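Local structure of aryl acylamidase (bacterium CSBL00001, 4YJ6) at residues 87-92 against 110-115; 194-199 against 445-450; 236-241 against 256-261. The protein probably hydrolyses the amide bond of N-acyl arylamines as an aryl acylamidase of the amidase signature family. One frame throughout, in Å; residues are numbered along the deposited sequence.

Interaction 1: 87-92 against 110-115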
loop_
_atom_site.group_PDB
_atom_site.type_symbol
_atom_site.label_atom_id
_atom_site.label_comp_id
_atom_site.label_asym_id
_atom_site.label_seq_id
_atom_site.Cartn_x
_atom_site.Cartn_y
_atom_site.Cartn_z
ATOM N N PHE A 87 1.796 -10.535 7.571
ATOM C CA PHE A 87 0.613 -11.265 8.021
ATOM C C PHE A 87 -0.078 -11.964 6.843
ATOM O O PHE A 87 -1.301 -12.095 6.804
ATOM C CB PHE A 87 -0.330 -10.351 8.792
ATOM C CG PHE A 87 0.285 -9.842 10.068
ATOM C CD1 PHE A 87 0.326 -10.666 11.203
ATOM C CD2 PHE A 87 0.876 -8.585 10.121
ATOM C CE1 PHE A 87 0.903 -10.227 12.376
ATOM C CE2 PHE A 87 1.465 -8.126 11.309
ATOM C CZ PHE A 87 1.474 -8.935 12.427
ATOM N N ALA A 88 0.732 -12.418 5.896
ATOM C CA ALA A 88 0.211 -13.202 4.769
ATOM C C ALA A 88 -0.537 -14.410 5.315
ATOM O O ALA A 88 -0.035 -15.080 6.207
ATOM C CB ALA A 88 1.356 -13.661 3.879
ATOM N N ALA A 89 -1.724 -14.690 4.783
ATOM C CA ALA A 89 -2.334 -15.998 5.027
ATOM C C ALA A 89 -2.808 -16.557 3.697
ATOM O O ALA A 89 -3.719 -16.013 3.059
ATOM C CB ALA A 89 -3.505 -15.891 6.008
ATOM N N LYS A 90 -2.178 -17.648 3.268
ATOM C CA LYS A 90 -2.649 -18.358 2.079
ATOM C C LYS A 90 -2.231 -19.803 2.299
ATOM O O LYS A 90 -1.060 -20.083 2.532
ATOM C CB LYS A 90 -2.037 -17.807 0.790
ATOM C CG LYS A 90 -2.587 -18.578 -0.432
ATOM C CD LYS A 90 -2.216 -17.953 -1.721
ATOM C CE LYS A 90 -3.084 -18.512 -2.887
ATOM N NZ LYS A 90 -3.093 -20.000 -3.065
ATOM N N PRO A 91 -3.189 -20.720 2.257
ATOM C CA PRO A 91 -2.843 -22.081 2.704
ATOM C C PRO A 91 -1.616 -22.670 1.994
ATOM O O PRO A 91 -1.517 -22.615 0.760
ATOM C CB PRO A 91 -4.121 -22.858 2.419
ATOM C CG PRO A 91 -5.212 -21.834 2.671
ATOM C CD PRO A 91 -4.636 -20.545 2.056
ATOM N N GLY A 92 -0.663 -23.182 2.781
ATOM C CA GLY A 92 0.554 -23.751 2.228
ATOM C C GLY A 92 1.668 -22.772 1.891
ATOM O O GLY A 92 2.768 -23.194 1.538
ATOM N N ALA A 110 -4.608 -24.700 6.693
ATOM C CA ALA A 110 -5.707 -24.849 5.767
ATOM C C ALA A 110 -6.859 -23.892 6.077
ATOM O O ALA A 110 -7.175 -23.635 7.237
ATOM C CB ALA A 110 -6.217 -26.317 5.839
ATOM N N GLY A 111 -7.475 -23.355 5.031
ATOM C CA GLY A 111 -8.714 -22.615 5.168
ATOM C C GLY A 111 -8.603 -21.193 5.711
ATOM O O GLY A 111 -9.625 -20.518 5.850
ATOM N N VAL A 112 -7.379 -20.747 6.028
ATOM C CA VAL A 112 -7.127 -19.383 6.542
ATOM C C VAL A 112 -6.543 -18.482 5.424
ATOM O O VAL A 112 -5.503 -18.795 4.836
ATOM C CB VAL A 112 -6.143 -19.443 7.735
ATOM C CG1 VAL A 112 -5.892 -18.046 8.347
ATOM C CG2 VAL A 112 -6.677 -20.420 8.840
ATOM N N TRP A 113 -7.214 -17.356 5.153
ATOM C CA TRP A 113 -6.825 -16.495 4.023
ATOM C C TRP A 113 -6.796 -15.044 4.413
ATOM O O TRP A 113 -7.661 -14.586 5.156
ATOM C CB TRP A 113 -7.831 -16.597 2.885
ATOM C CG TRP A 113 -7.859 -17.912 2.176
ATOM C CD1 TRP A 113 -8.448 -19.076 2.603
ATOM C CD2 TRP A 113 -7.292 -18.193 0.887
ATOM N NE1 TRP A 113 -8.271 -20.064 1.651
ATOM C CE2 TRP A 113 -7.586 -19.546 0.586
ATOM C CE3 TRP A 113 -6.600 -17.423 -0.059
ATOM C CZ2 TRP A 113 -7.185 -20.145 -0.603
ATOM C CZ3 TRP A 113 -6.220 -18.013 -1.245
ATOM C CH2 TRP A 113 -6.494 -19.374 -1.501
ATOM N N SER A 114 -5.828 -14.302 3.879
ATOM C CA SER A 114 -5.926 -12.839 3.921
ATOM C C SER A 114 -6.658 -12.386 2.655
ATOM O O SER A 114 -6.824 -13.157 1.711
ATOM C CB SER A 114 -4.565 -12.200 4.097
ATOM O OG SER A 114 -3.661 -12.657 3.143
ATOM N N THR A 115 -7.123 -11.138 2.631
ATOM C CA THR A 115 -8.158 -10.768 1.651
ATOM C C THR A 115 -7.659 -10.726 0.224
ATOM O O THR A 115 -8.329 -11.215 -0.681
ATOM C CB THR A 115 -8.723 -9.402 2.009
ATOM O OG1 THR A 115 -9.275 -9.504 3.330
ATOM C CG2 THR A 115 -9.818 -8.989 0.972
#
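K90 runs its aliphatic chain along the indole of W113, the two side chains extending together. From CB the lysine sets out with CG anti to the backbone N (chi1 -179°), which brings K90 CG to 3.8 Å from W113 CZ3. CD passes the same corner of the six-membered ring slightly farther off, and K90 CE comes closest, 3.6 Å from W113 CZ3. There the chain bends at its last torsion, and NZ passes beside W113 CH2 on its way to its real partner, the carboxylate of E55, with which it forms a salt bridge. P91 takes one face of the same indole: P91 CD sits 3.6 Å from the centroid of the W113 five-membered ring, 20° off the normal, a CH-pi contact.

Both segments belong to the long loop that leaves strand 80-84 and leads to helix 115-122, and here its two limbs run roughly antiparallel without forming regular strands. S114, at the N-cap position of that helix, ties them together. S114 N donates to A89 O at 2.8 Å, and A89 N gives a longer but nearly straight bond to S114 OG (3.3 Å, 168°). Next to this pair, the methyl of A89 faces the other limb, where A89 CB meets V112 CG1 at 4.0 Å, while W113 CA directs a CA-H...O contact at A89 O.

Interaction 2: 194-199 against 445-450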
loop_
_atom_site.group_PDB
_atom_site.type_symbol
_atom_site.label_atom_id
_atom_site.label_comp_id
_atom_site.label_asym_id
_atom_site.label_seq_id
_atom_site.Cartn_x
_atom_site.Cartn_y
_atom_site.Cartn_z
ATOM N N TRP A 194 6.750 6.944 -3.709
ATOM C CA TRP A 194 8.172 6.915 -4.094
ATOM C C TRP A 194 8.476 6.183 -5.405
ATOM O O TRP A 194 9.624 6.181 -5.819
ATOM C CB TRP A 194 8.999 6.268 -2.979
ATOM C CG TRP A 194 9.322 7.189 -1.824
ATOM C CD1 TRP A 194 8.918 8.493 -1.663
ATOM C CD2 TRP A 194 10.119 6.870 -0.674
ATOM N NE1 TRP A 194 9.422 8.994 -0.480
ATOM C CE2 TRP A 194 10.167 8.034 0.138
ATOM C CE3 TRP A 194 10.824 5.727 -0.266
ATOM C CZ2 TRP A 194 10.858 8.076 1.347
ATOM C CZ3 TRP A 194 11.520 5.767 0.946
ATOM C CH2 TRP A 194 11.517 6.939 1.740
ATOM N N THR A 195 7.494 5.521 -6.023
ATOM C CA THR A 195 7.752 4.723 -7.244
ATOM C C THR A 195 6.876 5.091 -8.439
ATOM O O THR A 195 6.815 4.341 -9.418
ATOM C CB THR A 195 7.587 3.200 -6.983
ATOM O OG1 THR A 195 6.257 2.963 -6.528
ATOM C CG2 THR A 195 8.579 2.730 -5.950
ATOM N N ASN A 196 6.218 6.248 -8.395
ATOM C CA ASN A 196 5.432 6.702 -9.550
ATOM C C ASN A 196 4.302 5.720 -9.839
ATOM O O ASN A 196 3.943 5.532 -10.984
ATOM C CB ASN A 196 6.321 6.848 -10.834
ATOM C CG ASN A 196 5.687 7.706 -11.894
ATOM O OD1 ASN A 196 5.408 8.878 -11.650
ATOM N ND2 ASN A 196 5.484 7.149 -13.088
ATOM N N THR A 197 3.754 5.091 -8.797
ATOM C CA THR A 197 2.594 4.235 -8.992
ATOM C C THR A 197 1.385 4.750 -8.221
ATOM O O THR A 197 1.492 5.659 -7.395
ATOM C CB THR A 197 2.916 2.789 -8.630
ATOM O OG1 THR A 197 3.524 2.731 -7.332
ATOM C CG2 THR A 197 3.908 2.199 -9.680
ATOM N N TYR A 198 0.218 4.216 -8.574
ATOM C CA TYR A 198 -1.030 4.663 -7.963
ATOM C C TYR A 198 -1.400 3.709 -6.841
ATOM O O TYR A 198 -1.538 2.499 -7.064
ATOM C CB TYR A 198 -2.091 4.678 -9.040
ATOM C CG TYR A 198 -3.462 5.131 -8.550
ATOM C CD1 TYR A 198 -3.693 6.470 -8.206
ATOM C CD2 TYR A 198 -4.517 4.229 -8.438
ATOM C CE1 TYR A 198 -4.943 6.890 -7.790
ATOM C CE2 TYR A 198 -5.768 4.633 -8.003
ATOM C CZ TYR A 198 -5.975 5.959 -7.677
ATOM O OH TYR A 198 -7.204 6.354 -7.257
ATOM N N GLY A 199 -1.560 4.232 -5.629
ATOM C CA GLY A 199 -1.838 3.378 -4.486
ATOM C C GLY A 199 -3.192 3.750 -3.930
ATOM O O GLY A 199 -3.364 4.890 -3.486
ATOM N N SER A 445 -2.673 7.714 -3.380
ATOM C CA SER A 445 -1.494 8.458 -3.797
ATOM C C SER A 445 -1.433 8.457 -5.329
ATOM O O SER A 445 -1.367 7.392 -5.940
ATOM C CB SER A 445 -0.217 7.869 -3.219
ATOM O OG SER A 445 0.897 8.690 -3.613
ATOM N N VAL A 446 -1.441 9.653 -5.925
ATOM C CA VAL A 446 -1.279 9.826 -7.372
ATOM C C VAL A 446 0.114 10.387 -7.702
ATOM O O VAL A 446 0.568 11.350 -7.086
ATOM C CB VAL A 446 -2.350 10.776 -8.016
ATOM C CG1 VAL A 446 -3.738 10.148 -7.907
ATOM C CG2 VAL A 446 -2.384 12.177 -7.370
ATOM N N PRO A 447 0.774 9.818 -8.704
ATOM C CA PRO A 447 2.105 10.325 -9.059
ATOM C C PRO A 447 1.999 11.773 -9.495
ATOM O O PRO A 447 1.217 12.080 -10.391
ATOM C CB PRO A 447 2.500 9.419 -10.255
ATOM C CG PRO A 447 1.820 8.069 -9.907
ATOM C CD PRO A 447 0.485 8.492 -9.305
ATOM N N ALA A 448 2.774 12.649 -8.857
ATOM C CA ALA A 448 2.661 14.083 -9.128
ATOM C C ALA A 448 3.806 14.589 -9.984
ATOM O O ALA A 448 3.823 15.768 -10.314
ATOM C CB ALA A 448 2.630 14.856 -7.804
ATOM N N GLY A 449 4.772 13.723 -10.292
ATOM C CA GLY A 449 5.949 14.148 -11.049
ATOM C C GLY A 449 7.255 13.655 -10.464
ATOM O O GLY A 449 7.276 12.818 -9.565
ATOM N N LEU A 450 8.380 14.160 -10.988
ATOM C CA LEU A 450 9.693 13.791 -10.471
ATOM C C LEU A 450 10.429 15.018 -9.925
ATOM O O LEU A 450 10.251 16.136 -10.424
ATOM C CB LEU A 450 10.576 13.204 -11.577
ATOM C CG LEU A 450 10.027 12.044 -12.380
ATOM C CD1 LEU A 450 11.039 11.703 -13.483
ATOM C CD2 LEU A 450 9.742 10.831 -11.450
HETATM O O HOH W 1 5.546 10.667 -9.535
HETATM O O HOH W 2 1.929 8.236 -6.119
#
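An antiparallel beta bridge joins strand 198-201 to strand 443-451 within the mixed central sheet, just after helix 190-195 has ended in a Schellman motif at N196. G199 and S445 form the hydrogen-bonded pair: G199 N donates to S445 O at 3.2 Å, and S445 N returns a bond of 2.9 Å to G199 O. Beyond this pair the direct backbone bonding stops, and a water links the chains, donating to T197 O and sharing a hydrogen bond with S445 OG, which also bonds to T399.

Y198 swings its ring out anti to the backbone N (chi1 -180°), alongside V446. V446 CG1 meets the edge of the ring in its plane, 3.5 Å from Y198 CE1, while the hydroxyl goes on to S474 of helix 467-480. A leucine here would probably lose the edge contact with V446 CG1 and leave S474 OG without its tyrosine partner.

Nearer the helix end, P447 lies across N196: P447 CB is 3.3 Å from N196 OD1, and P447 CG packs on the N196 carbonyl group. A second water lies 2.8 Å from both N196 OD1 and G449 O and links them, bridging where no direct backbone bond is made; N196 ND2 is held by W483 O. With the helix closed at N196 and the chain passing through T197 into strand 198-201, this is a helix-to-strand connection in the alpha/beta core of the amidase signature fold.

Interaction 3: 236-241 against 256-261; sequences LAMNVL and LDFTSA
Hydrogen bonds from the N239 side chain fasten helix 231-241 to the turn at D257 and F258, using both ends of one amide. N239 OD1 accepts from F258 N at 2.8 Å, the donor somewhat tilted from the carbonyl plane, while N239 ND2 donates an almost straight bond (3.0 Å, 172°) to D257 OD1. D257 OD1 lies close to the N239 amide plane, but the donor comes to it from above the carboxylate plane, the two groups being turned 50° apart. With both ends engaged, the amide is fixed in its flip.

D257 OD1 is also the hub of the turn itself. D257 OD1 accepts from T259 N, which makes an Asx turn, and from T259 OG1 at 2.7 Å on the syn side, so three donors converge on one oxygen and would be expected to stabilise its negative charge. S260 OG adds a bond to D257 O.

Apolar and aromatic contacts flank this polar patch. M238, a selenomethionine, lays CB over the centre of the F258 ring, 3.5 Å from its centroid, in a CH-pi contact. Bent at chi2 and chi3, its chain folds back until M238 CE reaches F258 CZ, also at 3.5 Å; M238 SE stands obliquely at 5.2 Å from the F258 ring centroid, a Met-aromatic contact. At the outer side L236 CD2 touches T259 CG2.

F258 also meets the H242 ring and packs on I471, so the turn lies between helix 231-241 and helix 467-480, and helix 231-241 in turn rests on strand 223-228 through M238 and P226.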
loop_
_atom_site.group_PDB
_atom_site.type_symbol
_atom_site.label_atom_id
_atom_site.label_comp_id
_atom_site.label_asym_id
_atom_site.label_seq_id
_atom_site.Cartn_x
_atom_site.Cartn_y
_atom_site.Cartn_z
ATOM N N LEU A 236 -10.661 -1.631 -11.421
ATOM C CA LEU A 236 -10.990 -3.033 -11.712
ATOM C C LEU A 236 -10.659 -3.924 -10.472
ATOM O O LEU A 236 -11.470 -4.788 -10.072
ATOM C CB LEU A 236 -10.239 -3.529 -12.953
ATOM C CG LEU A 236 -10.714 -2.880 -14.263
ATOM C CD1 LEU A 236 -9.794 -3.326 -15.391
ATOM C CD2 LEU A 236 -12.211 -3.162 -14.648
ATOM N N ALA A 237 -9.470 -3.735 -9.893
ATOM C CA ALA A 237 -9.075 -4.490 -8.714
ATOM C C ALA A 237 -10.031 -4.205 -7.535
ATOM O O ALA A 237 -10.394 -5.116 -6.785
ATOM C CB ALA A 237 -7.651 -4.189 -8.307
HETATM N N MSE A 238 -10.442 -2.959 -7.380
HETATM C CA MSE A 238 -11.352 -2.634 -6.286
HETATM C C MSE A 238 -12.715 -3.259 -6.492
HETATM O O MSE A 238 -13.370 -3.615 -5.533
HETATM C CB MSE A 238 -11.511 -1.104 -6.155
HETATM C CG MSE A 238 -10.286 -0.454 -5.552
HETATM SE SE MSE A 238 -9.883 -1.201 -3.808
HETATM C CE MSE A 238 -11.563 -0.880 -2.841
ATOM N N ASN A 239 -13.168 -3.390 -7.734
ATOM C CA ASN A 239 -14.426 -4.095 -7.965
ATOM C C ASN A 239 -14.376 -5.536 -7.471
ATOM O O ASN A 239 -15.387 -6.061 -7.033
ATOM C CB ASN A 239 -14.807 -4.059 -9.449
ATOM C CG ASN A 239 -15.583 -2.806 -9.805
ATOM O OD1 ASN A 239 -15.955 -2.025 -8.927
ATOM N ND2 ASN A 239 -15.889 -2.650 -11.077
ATOM N N VAL A 240 -13.198 -6.145 -7.534
ATOM C CA VAL A 240 -13.013 -7.478 -6.994
ATOM C C VAL A 240 -12.841 -7.467 -5.474
ATOM O O VAL A 240 -13.416 -8.295 -4.789
ATOM C CB VAL A 240 -11.789 -8.158 -7.672
ATOM C CG1 VAL A 240 -11.359 -9.517 -6.942
ATOM C CG2 VAL A 240 -12.125 -8.445 -9.144
ATOM N N LEU A 241 -12.049 -6.533 -4.963
ATOM C CA LEU A 241 -11.619 -6.581 -3.556
ATOM C C LEU A 241 -12.710 -6.140 -2.614
ATOM O O LEU A 241 -12.826 -6.687 -1.511
ATOM C CB LEU A 241 -10.394 -5.662 -3.339
ATOM C CG LEU A 241 -9.087 -6.228 -3.957
ATOM C CD1 LEU A 241 -8.000 -5.153 -3.923
ATOM C CD2 LEU A 241 -8.620 -7.502 -3.207
ATOM N N LEU A 256 -20.500 -1.440 -5.025
ATOM C CA LEU A 256 -20.188 -0.279 -5.886
ATOM C C LEU A 256 -19.598 -0.757 -7.198
ATOM O O LEU A 256 -19.071 -1.862 -7.294
ATOM C CB LEU A 256 -19.129 0.600 -5.216
ATOM C CG LEU A 256 -19.510 1.219 -3.881
ATOM C CD1 LEU A 256 -18.295 1.977 -3.309
ATOM C CD2 LEU A 256 -20.711 2.163 -4.070
ATOM N N ASP A 257 -19.659 0.095 -8.219
ATOM C CA ASP A 257 -18.890 -0.155 -9.419
ATOM C C ASP A 257 -17.859 0.971 -9.511
ATOM O O ASP A 257 -18.165 2.092 -9.891
ATOM C CB ASP A 257 -19.794 -0.198 -10.664
ATOM C CG ASP A 257 -19.015 -0.271 -11.954
ATOM O OD1 ASP A 257 -17.794 -0.472 -11.911
ATOM O OD2 ASP A 257 -19.643 -0.119 -13.043
ATOM N N PHE A 258 -16.628 0.657 -9.145
ATOM C CA PHE A 258 -15.574 1.661 -9.112
ATOM C C PHE A 258 -15.289 2.218 -10.508
ATOM O O PHE A 258 -14.811 3.348 -10.645
ATOM C CB PHE A 258 -14.300 1.015 -8.533
ATOM C CG PHE A 258 -14.305 0.944 -7.024
ATOM C CD1 PHE A 258 -15.133 0.038 -6.349
ATOM C CD2 PHE A 258 -13.493 1.802 -6.287
ATOM C CE1 PHE A 258 -15.139 -0.012 -4.932
ATOM C CE2 PHE A 258 -13.459 1.749 -4.880
ATOM C CZ PHE A 258 -14.309 0.841 -4.203
ATOM N N THR A 259 -15.530 1.420 -11.549
ATOM C CA THR A 259 -15.226 1.919 -12.902
ATOM C C THR A 259 -16.192 3.018 -13.327
ATOM O O THR A 259 -15.911 3.772 -14.261
ATOM C CB THR A 259 -15.212 0.781 -13.980
ATOM O OG1 THR A 259 -16.533 0.278 -14.172
ATOM C CG2 THR A 259 -14.275 -0.351 -13.569
ATOM N N SER A 260 -17.335 3.110 -12.657
ATOM C CA SER A 260 -18.343 4.091 -13.024
ATOM C C SER A 260 -17.864 5.522 -12.759
ATOM O O SER A 260 -18.396 6.474 -13.330
ATOM C CB SER A 260 -19.676 3.842 -12.311
ATOM O OG SER A 260 -19.601 4.172 -10.921
ATOM N N ALA A 261 -16.871 5.665 -11.901
ATOM C CA ALA A 261 -16.353 6.982 -11.520
ATOM C C ALA A 261 -15.222 7.476 -12.428
ATOM O O ALA A 261 -14.842 8.658 -12.369
ATOM C CB ALA A 261 -15.843 6.915 -10.090
#

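In the fold
Interaction 2 is the buried one of the three, interaction 3 is partly buried and interaction 1 lies at the surface, on the opposite side of the chain's centre from interaction 2. Their chemistry follows: strand pairing and bridging waters in the core, an amide and a carboxylate around one turn in interaction 3, and a lysine and a proline gathered on an indole in interaction 1, together with two bonds between loop limbs. Interactions 2 and 3 share a neighbour, helix 467-480, where I471 touches both Y198 and F258; interaction 3 is nested in the chain loop that interaction 2 closes. Interactions 1 and 3 come within about 5 Å at their nearest atoms without touching, and helix 115-122 borders both.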